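Local coordinates for Hit-like protein involved in cell-cycle regulation (Bartonella henselae, PDB 3LB5) that probably binds nucleotides and may hydrolyse nucleoside phosphoramidates in the manner of HINT proteins, with a suggested part in cell-cycle regulation, at residues V43-D48 with A53-M58; T65-K70 with Q92-A97; E82-V87 with Y122-H127; K96-A101 with D105-M110. One frame throughout, in Å; residues are numbered along the deposited sequence.

Contact 1. Residues V43-D48 with A53-M58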
loop_
_atom_site.group_PDB
_atom_site.type_symbol
_atom_site.label_atom_id
_atom_site.label_comp_id
_atom_site.label_asym_id
_atom_site.label_seq_id
_atom_site.Cartn_x
_atom_site.Cartn_y
_atom_site.Cartn_z
ATOM N N VAL B 43 20.194 -5.960 -3.984
ATOM C CA VAL B 43 20.711 -5.797 -2.647
ATOM C C VAL B 43 19.538 -6.173 -1.763
ATOM O O VAL B 43 18.649 -5.359 -1.506
ATOM C CB VAL B 43 21.206 -4.346 -2.381
ATOM C CG1 VAL B 43 21.774 -4.237 -0.970
ATOM C CG2 VAL B 43 22.256 -3.954 -3.404
ATOM N N ARG B 44 19.523 -7.433 -1.351
ATOM C CA ARG B 44 18.390 -7.986 -0.633
ATOM C C ARG B 44 18.556 -7.755 0.868
ATOM O O ARG B 44 19.646 -7.919 1.404
ATOM C CB ARG B 44 18.285 -9.485 -0.917
ATOM C CG ARG B 44 18.156 -9.811 -2.408
ATOM C CD ARG B 44 17.835 -11.286 -2.663
ATOM N NE ARG B 44 17.771 -11.512 -4.107
ATOM C CZ ARG B 44 17.268 -12.592 -4.692
ATOM N NH1 ARG B 44 16.775 -13.600 -3.972
ATOM N NH2 ARG B 44 17.269 -12.670 -6.010
ATOM N N VAL B 45 17.471 -7.368 1.530
ATOM C CA VAL B 45 17.479 -7.184 2.975
ATOM C C VAL B 45 16.768 -8.330 3.712
ATOM O O VAL B 45 17.071 -8.605 4.863
ATOM C CB VAL B 45 16.909 -5.800 3.403
ATOM C CG1 VAL B 45 17.759 -4.669 2.828
ATOM C CG2 VAL B 45 15.467 -5.611 2.972
ATOM N N TYR B 46 15.840 -8.999 3.044
ATOM C CA TYR B 46 15.039 -10.050 3.670
ATOM C C TYR B 46 14.463 -10.926 2.566
ATOM O O TYR B 46 14.209 -10.458 1.451
ATOM C CB TYR B 46 13.911 -9.442 4.549
ATOM C CG TYR B 46 12.869 -10.438 5.056
ATOM C CD1 TYR B 46 13.138 -11.261 6.143
ATOM C CD2 TYR B 46 11.615 -10.540 4.449
ATOM C CE1 TYR B 46 12.196 -12.182 6.611
ATOM C CE2 TYR B 46 10.660 -11.469 4.904
ATOM C CZ TYR B 46 10.965 -12.284 5.988
ATOM O OH TYR B 46 10.041 -13.201 6.464
ATOM N N GLU B 47 14.268 -12.202 2.893
ATOM C CA GLU B 47 13.745 -13.175 1.960
ATOM C C GLU B 47 13.162 -14.361 2.746
ATOM O O GLU B 47 13.722 -14.774 3.745
ATOM C CB GLU B 47 14.889 -13.634 1.045
ATOM C CG GLU B 47 14.491 -14.563 -0.082
ATOM C CD GLU B 47 15.635 -14.891 -1.037
ATOM O OE1 GLU B 47 15.417 -15.780 -1.879
ATOM O OE2 GLU B 47 16.726 -14.259 -0.968
ATOM N N ASP B 48 12.010 -14.853 2.312
ATOM C CA ASP B 48 11.503 -16.137 2.770
ATOM C C ASP B 48 11.029 -16.926 1.543
ATOM O O ASP B 48 11.378 -16.569 0.427
ATOM C CB ASP B 48 10.430 -15.961 3.860
ATOM C CG ASP B 48 9.195 -15.199 3.392
ATOM O OD1 ASP B 48 8.859 -15.189 2.176
ATOM O OD2 ASP B 48 8.510 -14.624 4.284
ATOM N N ALA B 53 12.655 -8.819 -0.259
ATOM C CA ALA B 53 12.722 -7.387 0.015
ATOM C C ALA B 53 14.109 -6.913 -0.324
ATOM O O ALA B 53 15.098 -7.533 0.076
ATOM C CB ALA B 53 12.377 -7.080 1.496
ATOM N N PHE B 54 14.191 -5.799 -1.045
ATOM C CA PHE B 54 15.451 -5.386 -1.627
ATOM C C PHE B 54 15.452 -3.864 -1.816
ATOM O O PHE B 54 14.403 -3.226 -1.824
ATOM C CB PHE B 54 15.720 -6.138 -2.954
ATOM C CG PHE B 54 14.677 -5.886 -4.024
ATOM C CD1 PHE B 54 14.887 -4.904 -5.005
ATOM C CD2 PHE B 54 13.497 -6.640 -4.067
ATOM C CE1 PHE B 54 13.928 -4.661 -6.020
ATOM C CE2 PHE B 54 12.520 -6.400 -5.080
ATOM C CZ PHE B 54 12.745 -5.401 -6.060
ATOM N N MET B 55 16.643 -3.303 -1.897
ATOM C CA MET B 55 16.807 -1.865 -1.983
ATOM C C MET B 55 16.370 -1.345 -3.344
ATOM O O MET B 55 16.730 -1.915 -4.386
ATOM C CB MET B 55 18.270 -1.485 -1.709
ATOM C CG MET B 55 18.830 -2.015 -0.370
ATOM S SD MET B 55 17.733 -1.721 1.030
ATOM C CE MET B 55 17.816 0.081 1.068
ATOM N N ASP B 56 15.588 -0.264 -3.332
ATOM C CA ASP B 56 15.301 0.473 -4.557
ATOM C C ASP B 56 16.586 1.182 -5.008
ATOM O O ASP B 56 17.217 1.878 -4.207
ATOM C CB ASP B 56 14.186 1.505 -4.291
ATOM C CG ASP B 56 13.598 2.095 -5.574
ATOM O OD1 ASP B 56 14.349 2.369 -6.534
ATOM O OD2 ASP B 56 12.368 2.301 -5.630
ATOM N N ILE B 57 16.981 1.010 -6.274
ATOM C CA ILE B 57 18.217 1.625 -6.791
ATOM C C ILE B 57 18.085 3.107 -7.176
ATOM O O ILE B 57 19.091 3.772 -7.439
ATOM C CB ILE B 57 18.872 0.828 -7.971
ATOM C CG1 ILE B 57 17.996 0.857 -9.234
ATOM C CG2 ILE B 57 19.259 -0.611 -7.512
ATOM C CD1 ILE B 57 18.653 0.219 -10.444
ATOM N N MET B 58 16.860 3.620 -7.208
ATOM C CA MET B 58 16.661 5.064 -7.368
ATOM C C MET B 58 15.776 5.547 -6.225
ATOM O O MET B 58 14.610 5.889 -6.438
ATOM C CB MET B 58 16.040 5.388 -8.726
ATOM C CG MET B 58 16.980 5.182 -9.914
ATOM S SD MET B 58 16.047 5.190 -11.465
ATOM C CE MET B 58 15.436 3.514 -11.481
HETATM O O HOH W 1 18.655 -3.897 -5.036
#

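Contact 2. Residues T65-K70 with Q92-A97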
loop_
_atom_site.group_PDB
_atom_site.type_symbol
_atom_site.label_atom_id
_atom_site.label_comp_id
_atom_site.label_asym_id
_atom_site.label_seq_id
_atom_site.Cartn_x
_atom_site.Cartn_y
_atom_site.Cartn_z
ATOM N N THR B 65 12.878 0.771 0.396
ATOM C CA THR B 65 12.905 -0.667 0.156
ATOM C C THR B 65 11.670 -1.090 -0.638
ATOM O O THR B 65 10.572 -0.504 -0.484
ATOM C CB THR B 65 12.950 -1.426 1.498
ATOM O OG1 THR B 65 14.020 -0.915 2.304
ATOM C CG2 THR B 65 13.146 -2.961 1.295
ATOM N N LEU B 66 11.858 -2.112 -1.483
ATOM C CA LEU B 66 10.765 -2.699 -2.239
ATOM C C LEU B 66 10.477 -4.103 -1.719
ATOM O O LEU B 66 11.404 -4.850 -1.380
ATOM C CB LEU B 66 11.123 -2.763 -3.727
ATOM C CG LEU B 66 11.504 -1.438 -4.374
ATOM C CD1 LEU B 66 11.795 -1.627 -5.862
ATOM C CD2 LEU B 66 10.390 -0.446 -4.173
ATOM N N VAL B 67 9.203 -4.471 -1.672
ATOM C CA VAL B 67 8.842 -5.858 -1.292
ATOM C C VAL B 67 8.061 -6.471 -2.455
ATOM O O VAL B 67 7.088 -5.865 -2.934
ATOM C CB VAL B 67 7.965 -5.890 -0.037
ATOM C CG1 VAL B 67 7.358 -7.301 0.192
ATOM C CG2 VAL B 67 8.785 -5.477 1.202
ATOM N N ILE B 68 8.519 -7.638 -2.928
ATOM C CA ILE B 68 7.829 -8.335 -4.037
ATOM C C ILE B 68 7.479 -9.773 -3.673
ATOM O O ILE B 68 8.237 -10.428 -2.943
ATOM C CB ILE B 68 8.666 -8.365 -5.382
ATOM C CG1 ILE B 68 9.980 -9.150 -5.228
ATOM C CG2 ILE B 68 8.894 -6.960 -5.965
ATOM C CD1 ILE B 68 10.760 -9.276 -6.598
ATOM N N PRO B 69 6.365 -10.296 -4.237
ATOM C CA PRO B 69 6.163 -11.740 -4.195
ATOM C C PRO B 69 7.153 -12.450 -5.150
ATOM O O PRO B 69 7.570 -11.892 -6.161
ATOM C CB PRO B 69 4.728 -11.894 -4.694
ATOM C CG PRO B 69 4.576 -10.729 -5.678
ATOM C CD PRO B 69 5.357 -9.614 -5.083
ATOM N N LYS B 70 7.504 -13.685 -4.839
ATOM C CA LYS B 70 8.301 -14.478 -5.754
ATOM C C LYS B 70 7.355 -15.035 -6.825
ATOM O O LYS B 70 7.781 -15.342 -7.956
ATOM C CB LYS B 70 8.986 -15.608 -4.986
ATOM C CG LYS B 70 10.178 -15.145 -4.157
ATOM C CD LYS B 70 10.835 -16.336 -3.471
ATOM C CE LYS B 70 12.202 -15.944 -2.898
ATOM N NZ LYS B 70 12.849 -17.029 -2.108
ATOM N N GLN B 92 4.806 -5.210 6.518
ATOM C CA GLN B 92 4.764 -4.724 7.899
ATOM C C GLN B 92 6.123 -4.893 8.571
ATOM O O GLN B 92 6.619 -3.983 9.238
ATOM C CB GLN B 92 3.680 -5.425 8.712
ATOM C CG GLN B 92 3.752 -5.072 10.189
ATOM C CD GLN B 92 2.815 -5.886 11.036
ATOM O OE1 GLN B 92 2.833 -7.130 11.010
ATOM N NE2 GLN B 92 1.988 -5.193 11.812
ATOM N N LYS B 93 6.730 -6.059 8.381
ATOM C CA LYS B 93 8.038 -6.350 8.975
ATOM C C LYS B 93 9.087 -5.354 8.479
ATOM O O LYS B 93 9.884 -4.858 9.264
ATOM C CB LYS B 93 8.454 -7.784 8.655
ATOM C CG LYS B 93 9.626 -8.323 9.476
ATOM C CD LYS B 93 10.012 -9.723 8.943
ATOM C CE LYS B 93 11.122 -10.363 9.763
ATOM N NZ LYS B 93 10.766 -10.603 11.195
ATOM N N ILE B 94 9.075 -5.070 7.177
ATOM C CA ILE B 94 10.013 -4.107 6.578
ATOM C C ILE B 94 9.731 -2.663 6.996
ATOM O O ILE B 94 10.670 -1.903 7.200
ATOM C CB ILE B 94 10.081 -4.239 5.012
ATOM C CG1 ILE B 94 10.730 -5.566 4.607
ATOM C CG2 ILE B 94 10.800 -3.062 4.338
ATOM C CD1 ILE B 94 12.108 -5.856 5.153
ATOM N N ALA B 95 8.454 -2.284 7.107
ATOM C CA ALA B 95 8.074 -0.928 7.515
ATOM C C ALA B 95 8.700 -0.629 8.883
ATOM O O ALA B 95 9.315 0.402 9.080
ATOM C CB ALA B 95 6.555 -0.796 7.591
ATOM N N LYS B 96 8.556 -1.575 9.800
ATOM C CA LYS B 96 9.132 -1.481 11.137
ATOM C C LYS B 96 10.664 -1.465 11.169
ATOM O O LYS B 96 11.256 -0.680 11.911
ATOM C CB LYS B 96 8.591 -2.610 12.026
ATOM C CG LYS B 96 7.110 -2.427 12.374
ATOM C CD LYS B 96 6.548 -3.598 13.159
ATOM C CE LYS B 96 6.856 -3.502 14.655
ATOM N NZ LYS B 96 6.367 -2.219 15.307
ATOM N N ALA B 97 11.306 -2.335 10.389
ATOM C CA ALA B 97 12.775 -2.374 10.348
ATOM C C ALA B 97 13.363 -1.100 9.738
ATOM O O ALA B 97 14.353 -0.586 10.236
ATOM C CB ALA B 97 13.259 -3.582 9.600
#

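Contact 3. Residues E82-V87 with Y122-H127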
loop_
_atom_site.group_PDB
_atom_site.type_symbol
_atom_site.label_atom_id
_atom_site.label_comp_id
_atom_site.label_asym_id
_atom_site.label_seq_id
_atom_site.Cartn_x
_atom_site.Cartn_y
_atom_site.Cartn_z
ATOM N N GLU B 82 -4.069 -15.470 -1.942
ATOM C CA GLU B 82 -3.170 -16.140 -0.974
ATOM C C GLU B 82 -1.762 -15.539 -0.958
ATOM O O GLU B 82 -1.091 -15.507 0.086
ATOM C CB GLU B 82 -3.075 -17.649 -1.222
ATOM C CG GLU B 82 -4.327 -18.437 -0.807
ATOM C CD GLU B 82 -4.525 -18.534 0.706
ATOM O OE1 GLU B 82 -3.549 -18.806 1.442
ATOM O OE2 GLU B 82 -5.672 -18.360 1.162
ATOM N N THR B 83 -1.317 -15.056 -2.111
ATOM C CA THR B 83 0.009 -14.443 -2.231
ATOM C C THR B 83 0.120 -13.177 -1.391
ATOM O O THR B 83 1.154 -12.899 -0.782
ATOM C CB THR B 83 0.330 -14.131 -3.711
ATOM O OG1 THR B 83 0.430 -15.361 -4.422
ATOM C CG2 THR B 83 1.642 -13.344 -3.874
ATOM N N LEU B 84 -0.979 -12.440 -1.331
ATOM C CA LEU B 84 -1.010 -11.177 -0.583
ATOM C C LEU B 84 -0.711 -11.304 0.920
ATOM O O LEU B 84 -0.266 -10.348 1.530
ATOM C CB LEU B 84 -2.331 -10.443 -0.845
ATOM C CG LEU B 84 -2.575 -10.139 -2.332
ATOM C CD1 LEU B 84 -3.907 -9.391 -2.494
ATOM C CD2 LEU B 84 -1.433 -9.352 -3.021
ATOM N N PHE B 85 -0.952 -12.474 1.510
ATOM C CA PHE B 85 -0.750 -12.641 2.940
ATOM C C PHE B 85 0.725 -12.565 3.323
ATOM O O PHE B 85 1.108 -11.679 4.094
ATOM C CB PHE B 85 -1.474 -13.905 3.460
ATOM C CG PHE B 85 -2.942 -13.930 3.121
ATOM C CD1 PHE B 85 -3.673 -12.740 3.025
ATOM C CD2 PHE B 85 -3.597 -15.140 2.877
ATOM C CE1 PHE B 85 -5.023 -12.753 2.691
ATOM C CE2 PHE B 85 -4.953 -15.162 2.548
ATOM C CZ PHE B 85 -5.665 -13.970 2.461
ATOM N N PRO B 86 1.576 -13.445 2.756
ATOM C CA PRO B 86 2.999 -13.280 3.057
ATOM C C PRO B 86 3.572 -11.952 2.579
ATOM O O PRO B 86 4.525 -11.463 3.174
ATOM C CB PRO B 86 3.664 -14.464 2.335
ATOM C CG PRO B 86 2.704 -14.882 1.320
ATOM C CD PRO B 86 1.348 -14.671 1.967
ATOM N N VAL B 87 3.010 -11.368 1.522
ATOM C CA VAL B 87 3.486 -10.045 1.058
ATOM C C VAL B 87 3.232 -8.973 2.117
ATOM O O VAL B 87 4.145 -8.255 2.502
ATOM C CB VAL B 87 2.904 -9.644 -0.322
ATOM C CG1 VAL B 87 3.171 -8.141 -0.658
ATOM C CG2 VAL B 87 3.531 -10.558 -1.441
ATOM N N TYR B 122 6.207 -3.978 -14.223
ATOM C CA TYR B 122 4.933 -4.694 -14.196
ATOM C C TYR B 122 5.012 -6.046 -13.501
ATOM O O TYR B 122 4.626 -7.078 -14.042
ATOM C CB TYR B 122 4.334 -4.764 -15.597
ATOM C CG TYR B 122 3.883 -3.392 -16.006
ATOM C CD1 TYR B 122 2.676 -2.881 -15.548
ATOM C CD2 TYR B 122 4.696 -2.575 -16.781
ATOM C CE1 TYR B 122 2.277 -1.595 -15.861
ATOM C CE2 TYR B 122 4.290 -1.278 -17.123
ATOM C CZ TYR B 122 3.075 -0.808 -16.650
ATOM O OH TYR B 122 2.641 0.449 -16.993
ATOM N N HIS B 123 5.560 -5.993 -12.289
ATOM C CA HIS B 123 5.499 -7.068 -11.314
ATOM C C HIS B 123 5.021 -6.460 -9.970
ATOM O O HIS B 123 5.399 -5.334 -9.628
ATOM C CB HIS B 123 6.893 -7.685 -11.160
ATOM C CG HIS B 123 6.926 -8.858 -10.238
ATOM N ND1 HIS B 123 6.770 -10.151 -10.689
ATOM C CD2 HIS B 123 7.060 -8.934 -8.893
ATOM C CE1 HIS B 123 6.812 -10.980 -9.655
ATOM N NE2 HIS B 123 7.006 -10.270 -8.555
ATOM N N LEU B 124 4.180 -7.174 -9.223
ATOM C CA LEU B 124 3.651 -6.645 -7.947
ATOM C C LEU B 124 4.788 -6.203 -7.020
ATOM O O LEU B 124 5.655 -6.980 -6.708
ATOM C CB LEU B 124 2.744 -7.672 -7.231
ATOM C CG LEU B 124 2.113 -7.266 -5.876
ATOM C CD1 LEU B 124 1.312 -5.946 -5.940
ATOM C CD2 LEU B 124 1.250 -8.401 -5.335
ATOM N N HIS B 125 4.816 -4.932 -6.645
ATOM C CA HIS B 125 5.751 -4.477 -5.632
ATOM C C HIS B 125 5.143 -3.410 -4.736
ATOM O O HIS B 125 4.430 -2.525 -5.222
ATOM C CB HIS B 125 7.069 -3.979 -6.248
ATOM C CG HIS B 125 6.912 -2.850 -7.229
ATOM N ND1 HIS B 125 6.314 -3.017 -8.459
ATOM C CD2 HIS B 125 7.323 -1.555 -7.183
ATOM C CE1 HIS B 125 6.335 -1.866 -9.121
ATOM N NE2 HIS B 125 6.955 -0.967 -8.376
ATOM N N PHE B 126 5.441 -3.491 -3.435
ATOM C CA PHE B 126 5.139 -2.418 -2.471
ATOM C C PHE B 126 6.393 -1.581 -2.207
ATOM O O PHE B 126 7.492 -2.118 -2.032
ATOM C CB PHE B 126 4.623 -2.992 -1.147
ATOM C CG PHE B 126 3.210 -3.509 -1.215
ATOM C CD1 PHE B 126 2.188 -2.827 -0.574
ATOM C CD2 PHE B 126 2.909 -4.698 -1.890
ATOM C CE1 PHE B 126 0.868 -3.300 -0.637
ATOM C CE2 PHE B 126 1.591 -5.191 -1.948
ATOM C CZ PHE B 126 0.571 -4.481 -1.315
ATOM N N HIS B 127 6.227 -0.262 -2.241
ATOM C CA HIS B 127 7.254 0.678 -1.798
ATOM C C HIS B 127 7.172 0.896 -0.288
ATOM O O HIS B 127 6.082 1.184 0.257
ATOM C CB HIS B 127 7.051 2.049 -2.470
ATOM C CG HIS B 127 7.208 2.027 -3.944
ATOM N ND1 HIS B 127 8.440 2.163 -4.555
ATOM C CD2 HIS B 127 6.296 1.929 -4.940
ATOM C CE1 HIS B 127 8.281 2.126 -5.869
ATOM N NE2 HIS B 127 6.990 1.991 -6.129
#

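Contact 4. Residues K96-A101 with D105-M110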
loop_
_atom_site.group_PDB
_atom_site.type_symbol
_atom_site.label_atom_id
_atom_site.label_comp_id
_atom_site.label_asym_id
_atom_site.label_seq_id
_atom_site.Cartn_x
_atom_site.Cartn_y
_atom_site.Cartn_z
ATOM N N LYS B 96 8.556 -1.575 9.800
ATOM C CA LYS B 96 9.132 -1.481 11.137
ATOM C C LYS B 96 10.664 -1.465 11.169
ATOM O O LYS B 96 11.256 -0.680 11.911
ATOM C CB LYS B 96 8.591 -2.610 12.026
ATOM C CG LYS B 96 7.110 -2.427 12.374
ATOM C CD LYS B 96 6.548 -3.598 13.159
ATOM C CE LYS B 96 6.856 -3.502 14.655
ATOM N NZ LYS B 96 6.367 -2.219 15.307
ATOM N N ALA B 97 11.306 -2.335 10.389
ATOM C CA ALA B 97 12.775 -2.374 10.348
ATOM C C ALA B 97 13.363 -1.100 9.738
ATOM O O ALA B 97 14.353 -0.586 10.236
ATOM C CB ALA B 97 13.259 -3.582 9.600
ATOM N N VAL B 98 12.762 -0.623 8.646
ATOM C CA VAL B 98 13.203 0.608 7.979
ATOM C C VAL B 98 13.072 1.830 8.908
ATOM O O VAL B 98 13.977 2.661 8.974
ATOM C CB VAL B 98 12.456 0.820 6.589
ATOM C CG1 VAL B 98 12.773 2.210 5.967
ATOM C CG2 VAL B 98 12.835 -0.271 5.615
ATOM N N LYS B 99 11.951 1.933 9.630
ATOM C CA LYS B 99 11.744 3.055 10.531
ATOM C C LYS B 99 12.776 3.046 11.651
ATOM O O LYS B 99 13.283 4.099 12.019
ATOM C CB LYS B 99 10.335 3.056 11.129
ATOM C CG LYS B 99 9.996 4.301 11.973
ATOM C CD LYS B 99 8.543 4.269 12.458
ATOM C CE LYS B 99 8.223 5.436 13.398
ATOM N NZ LYS B 99 8.789 5.245 14.786
ATOM N N LYS B 100 13.064 1.863 12.196
ATOM C CA LYS B 100 14.085 1.755 13.257
ATOM C C LYS B 100 15.478 2.000 12.700
ATOM O O LYS B 100 16.228 2.795 13.242
ATOM C CB LYS B 100 14.039 0.387 13.940
ATOM N N ALA B 101 15.810 1.326 11.604
ATOM C CA ALA B 101 17.149 1.417 11.031
ATOM C C ALA B 101 17.549 2.850 10.659
ATOM O O ALA B 101 18.733 3.201 10.702
ATOM C CB ALA B 101 17.278 0.505 9.849
ATOM N N ASP B 105 10.826 9.399 11.063
ATOM C CA ASP B 105 9.642 9.982 11.688
ATOM C C ASP B 105 8.369 9.282 11.210
ATOM O O ASP B 105 7.417 9.108 11.970
ATOM C CB ASP B 105 9.582 11.485 11.409
ATOM C CG ASP B 105 10.733 12.239 12.059
ATOM O OD1 ASP B 105 11.080 11.913 13.221
ATOM O OD2 ASP B 105 11.296 13.149 11.410
ATOM N N GLY B 106 8.369 8.854 9.955
ATOM C CA GLY B 106 7.223 8.148 9.397
ATOM C C GLY B 106 7.577 7.135 8.327
ATOM O O GLY B 106 8.719 7.067 7.869
ATOM N N ILE B 107 6.581 6.345 7.923
ATOM C CA ILE B 107 6.759 5.368 6.857
ATOM C C ILE B 107 5.601 5.492 5.876
ATOM O O ILE B 107 4.436 5.356 6.264
ATOM C CB ILE B 107 6.831 3.910 7.407
ATOM C CG1 ILE B 107 8.106 3.688 8.262
ATOM C CG2 ILE B 107 6.713 2.890 6.247
ATOM C CD1 ILE B 107 9.407 3.573 7.452
ATOM N N THR B 108 5.931 5.717 4.603
ATOM C CA THR B 108 4.924 5.708 3.535
ATOM C C THR B 108 4.989 4.394 2.762
ATOM O O THR B 108 6.053 4.002 2.275
ATOM C CB THR B 108 5.108 6.903 2.571
ATOM O OG1 THR B 108 4.964 8.131 3.302
ATOM C CG2 THR B 108 4.046 6.867 1.445
ATOM N N VAL B 109 3.845 3.716 2.668
ATOM C CA VAL B 109 3.726 2.496 1.884
ATOM C C VAL B 109 2.928 2.851 0.646
ATOM O O VAL B 109 1.856 3.442 0.748
ATOM C CB VAL B 109 3.001 1.385 2.686
ATOM C CG1 VAL B 109 2.739 0.140 1.830
ATOM C CG2 VAL B 109 3.790 1.077 3.978
ATOM N N MET B 110 3.440 2.494 -0.531
ATOM C CA MET B 110 2.690 2.746 -1.761
ATOM C C MET B 110 2.667 1.516 -2.634
ATOM O O MET B 110 3.619 0.724 -2.642
ATOM C CB MET B 110 3.299 3.903 -2.566
ATOM C CG MET B 110 3.462 5.167 -1.759
ATOM S SD MET B 110 3.914 6.530 -2.823
ATOM C CE MET B 110 5.592 6.165 -3.316
#

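Contact 1. Residues V43-D48 with A53-M58
Val45 and Tyr46 share one partner on the facing strand, Ala53. Ala53 O takes a bond from Val45 N (2.8 Å) and a weak one from Tyr46 N (3.4 Å), while Ala53 N reaches back to Tyr46 O at 2.8 Å. Two residues further along, Met55 N donates to Val43 O (2.9 Å), in the carbonyl plane.

The side packed toward the interior is tight. Val45 splits its two methyls, with CG2 against Ala53 CB and CG1 on Met55 SD at 3.5 Å. Met55 gets its sulfur there by folding back at chi2 (-47°), and its CG also lies 3.7 Å from Val43 CG1. Ile94 of helix 81-101 and Ala154 of helix 147-160 cover this side.

The outward ends of Arg44 and Glu47 are looser. Arg44 runs out extended past Phe54 CB, and its NH1 meets Glu47 OE2 at 3.1 Å from above the carboxylate plane, a salt bridge within residues 43-48. Phe54, on the same face as Arg44, is buried against Leu66 and Ile68 and lies near the unknown ligand. A water spans Val43 N and Met55 O. Two residues opposite one make this a classic beta bulge, here in the hairpin that begins the antiparallel sheet of the HIT fold.

Contact 2. Residues T65-K70 with Q92-A97
Ile94 lays its two branches over two alternate residues of the strand, Thr65 and Val67. The CG2 methyl meets Thr65, touching CG2 of that residue at 3.8 Å and CB at 3.9 Å, and the two side chains cross at about a right angle. CG1 takes the Val67 end, 3.9 Å from Val67 CG2; here the side chains run past each other in opposite directions. The division follows from chi1 of Ile94 (-68°), which sets CG2 anti to the backbone N and CG1 anti to the carbonyl carbon, one branch for each strand residue.

This is helix-on-sheet packing in the HIT fold. Helix 81-101 lies across one face of the antiparallel sheet, and the alternation of strand 65-69 sends Thr65 and Val67 toward it while Leu66 points the other way, to the face where Leu66 touches His127. The contact is buried and wholly apolar. Thr65 offers the helix its methyl, and its OG1 bonds to Gly63 O, just before the strand.

Ile94 also reaches Val45 and Ala53, so one helix side chain spans three neighbouring strands. Another side of the same helix turn faces the second subunit: Gln92 is held by Leu76, Ala79 and Thr81 of that subunit, and Lys96 NZ by its Leu77 O.

Contact 3. Residues E82-V87 with Y122-H127
Leu124, Val87 and Phe126 bury the most surface between the helix and the chain leading into strand 126-131; Val87 and Phe126 meet each other, and Leu124 meets Leu84. Leu124 comes up from the loop just before the strand, its CG anti to the backbone N (chi1 180°), and sets its CD2 methyl on CD2 of Leu84 at 3.7 Å. The two leucines cross at about a right angle, so the touch is one methyl on another, without the side chains lying along each other.

Val87, a turn further along the helix, reaches the Phe126 ring with a single branch. Its CG1 sits 3.6 Å from Phe126 CE2 and 3.7 Å from Phe126 CD2, approaching the ring obliquely. Val87 also touches Pro69, while Val109 and Gln111 of the neighbouring strand also touch Phe126. The helix is kinked at Pro86, whose ring nitrogen has no hydrogen to give to the turn before. Both pairs lie near the dimer interface: Leu84 also packs on Gln92, and Phe126 on Ile88, of the second subunit.

Between Leu124 and Phe126 the chain turns His125 away from the helix. Its ND1 donates to His123 O (2.8 Å, 171° at the hydrogen) in the plane of the ring, which fixes the rotation of the imidazole. His123 NE2 in turn bonds Pro69 O. The alternation fits the histidine triad sequence His-φ-His-φ-His-φ-φ, here with His123, His125 and His127, which gives the HIT family its name and in relatives contributes to the active site.

Contact 4. Residues K96-A101 with D105-M110
Lys99 and Ile107 meet without a polar bond, and the one flat side-chain group in the two segments, the carboxylate of Asp105, stacks on nothing across the contact. Asp105 points its CB away from the helix, and its OD2 accepts a hydrogen bond from Glu133 N. Its backbone O comes only loosely near the helix, 4.0 Å from Lys99 CE.

Ile107 carries the packing. Its CG1 is 3.7 Å from Lys99 CB, and its CD1 methyl, swung round by chi2 (-74°), presses up to the helix backbone at Lys99 N, also 3.7 Å away. The same methyl meets Val98 CG1 at 3.9 Å, so Ile107 fits between two consecutive helix residues. Lys99 stays extended until chi4, with its base against the isoleucine.

A short connection separates helix 81-101 from strand 106-113, and the contact folds the strand's start back on the helix's last turns. Val98 also packs on Pro130 of strand 126-131 and on Ile157 of helix 147-160. Strand 106-113 pairs with strand 126-131, and its residues Ile107 to Val109 also ladder antiparallel with a strand of the second subunit, so the sheet runs on across the dimer.

Overall arrangement
Following the chain from the N terminus, contact 1 closes first, a tight hairpin between strands 44-47 and 51-55. Strand 65-69 then joins the sheet beside that hairpin, and contact 2 closes a longer loop when helix 81-101 comes down on it. Contact 3 opens on the first turns of that helix, before contact 2 has closed, so the two cross. Contact 4 starts on Lys96 and Ala97, where contact 2 ends, and falls wholly within the span of contact 3, which closes last. Contacts 3, 2 and 4, in order along the helix, fix it to strand 126-131 and the loop before it, to strand 65-69 and to strand 106-113; all three touch the second subunit.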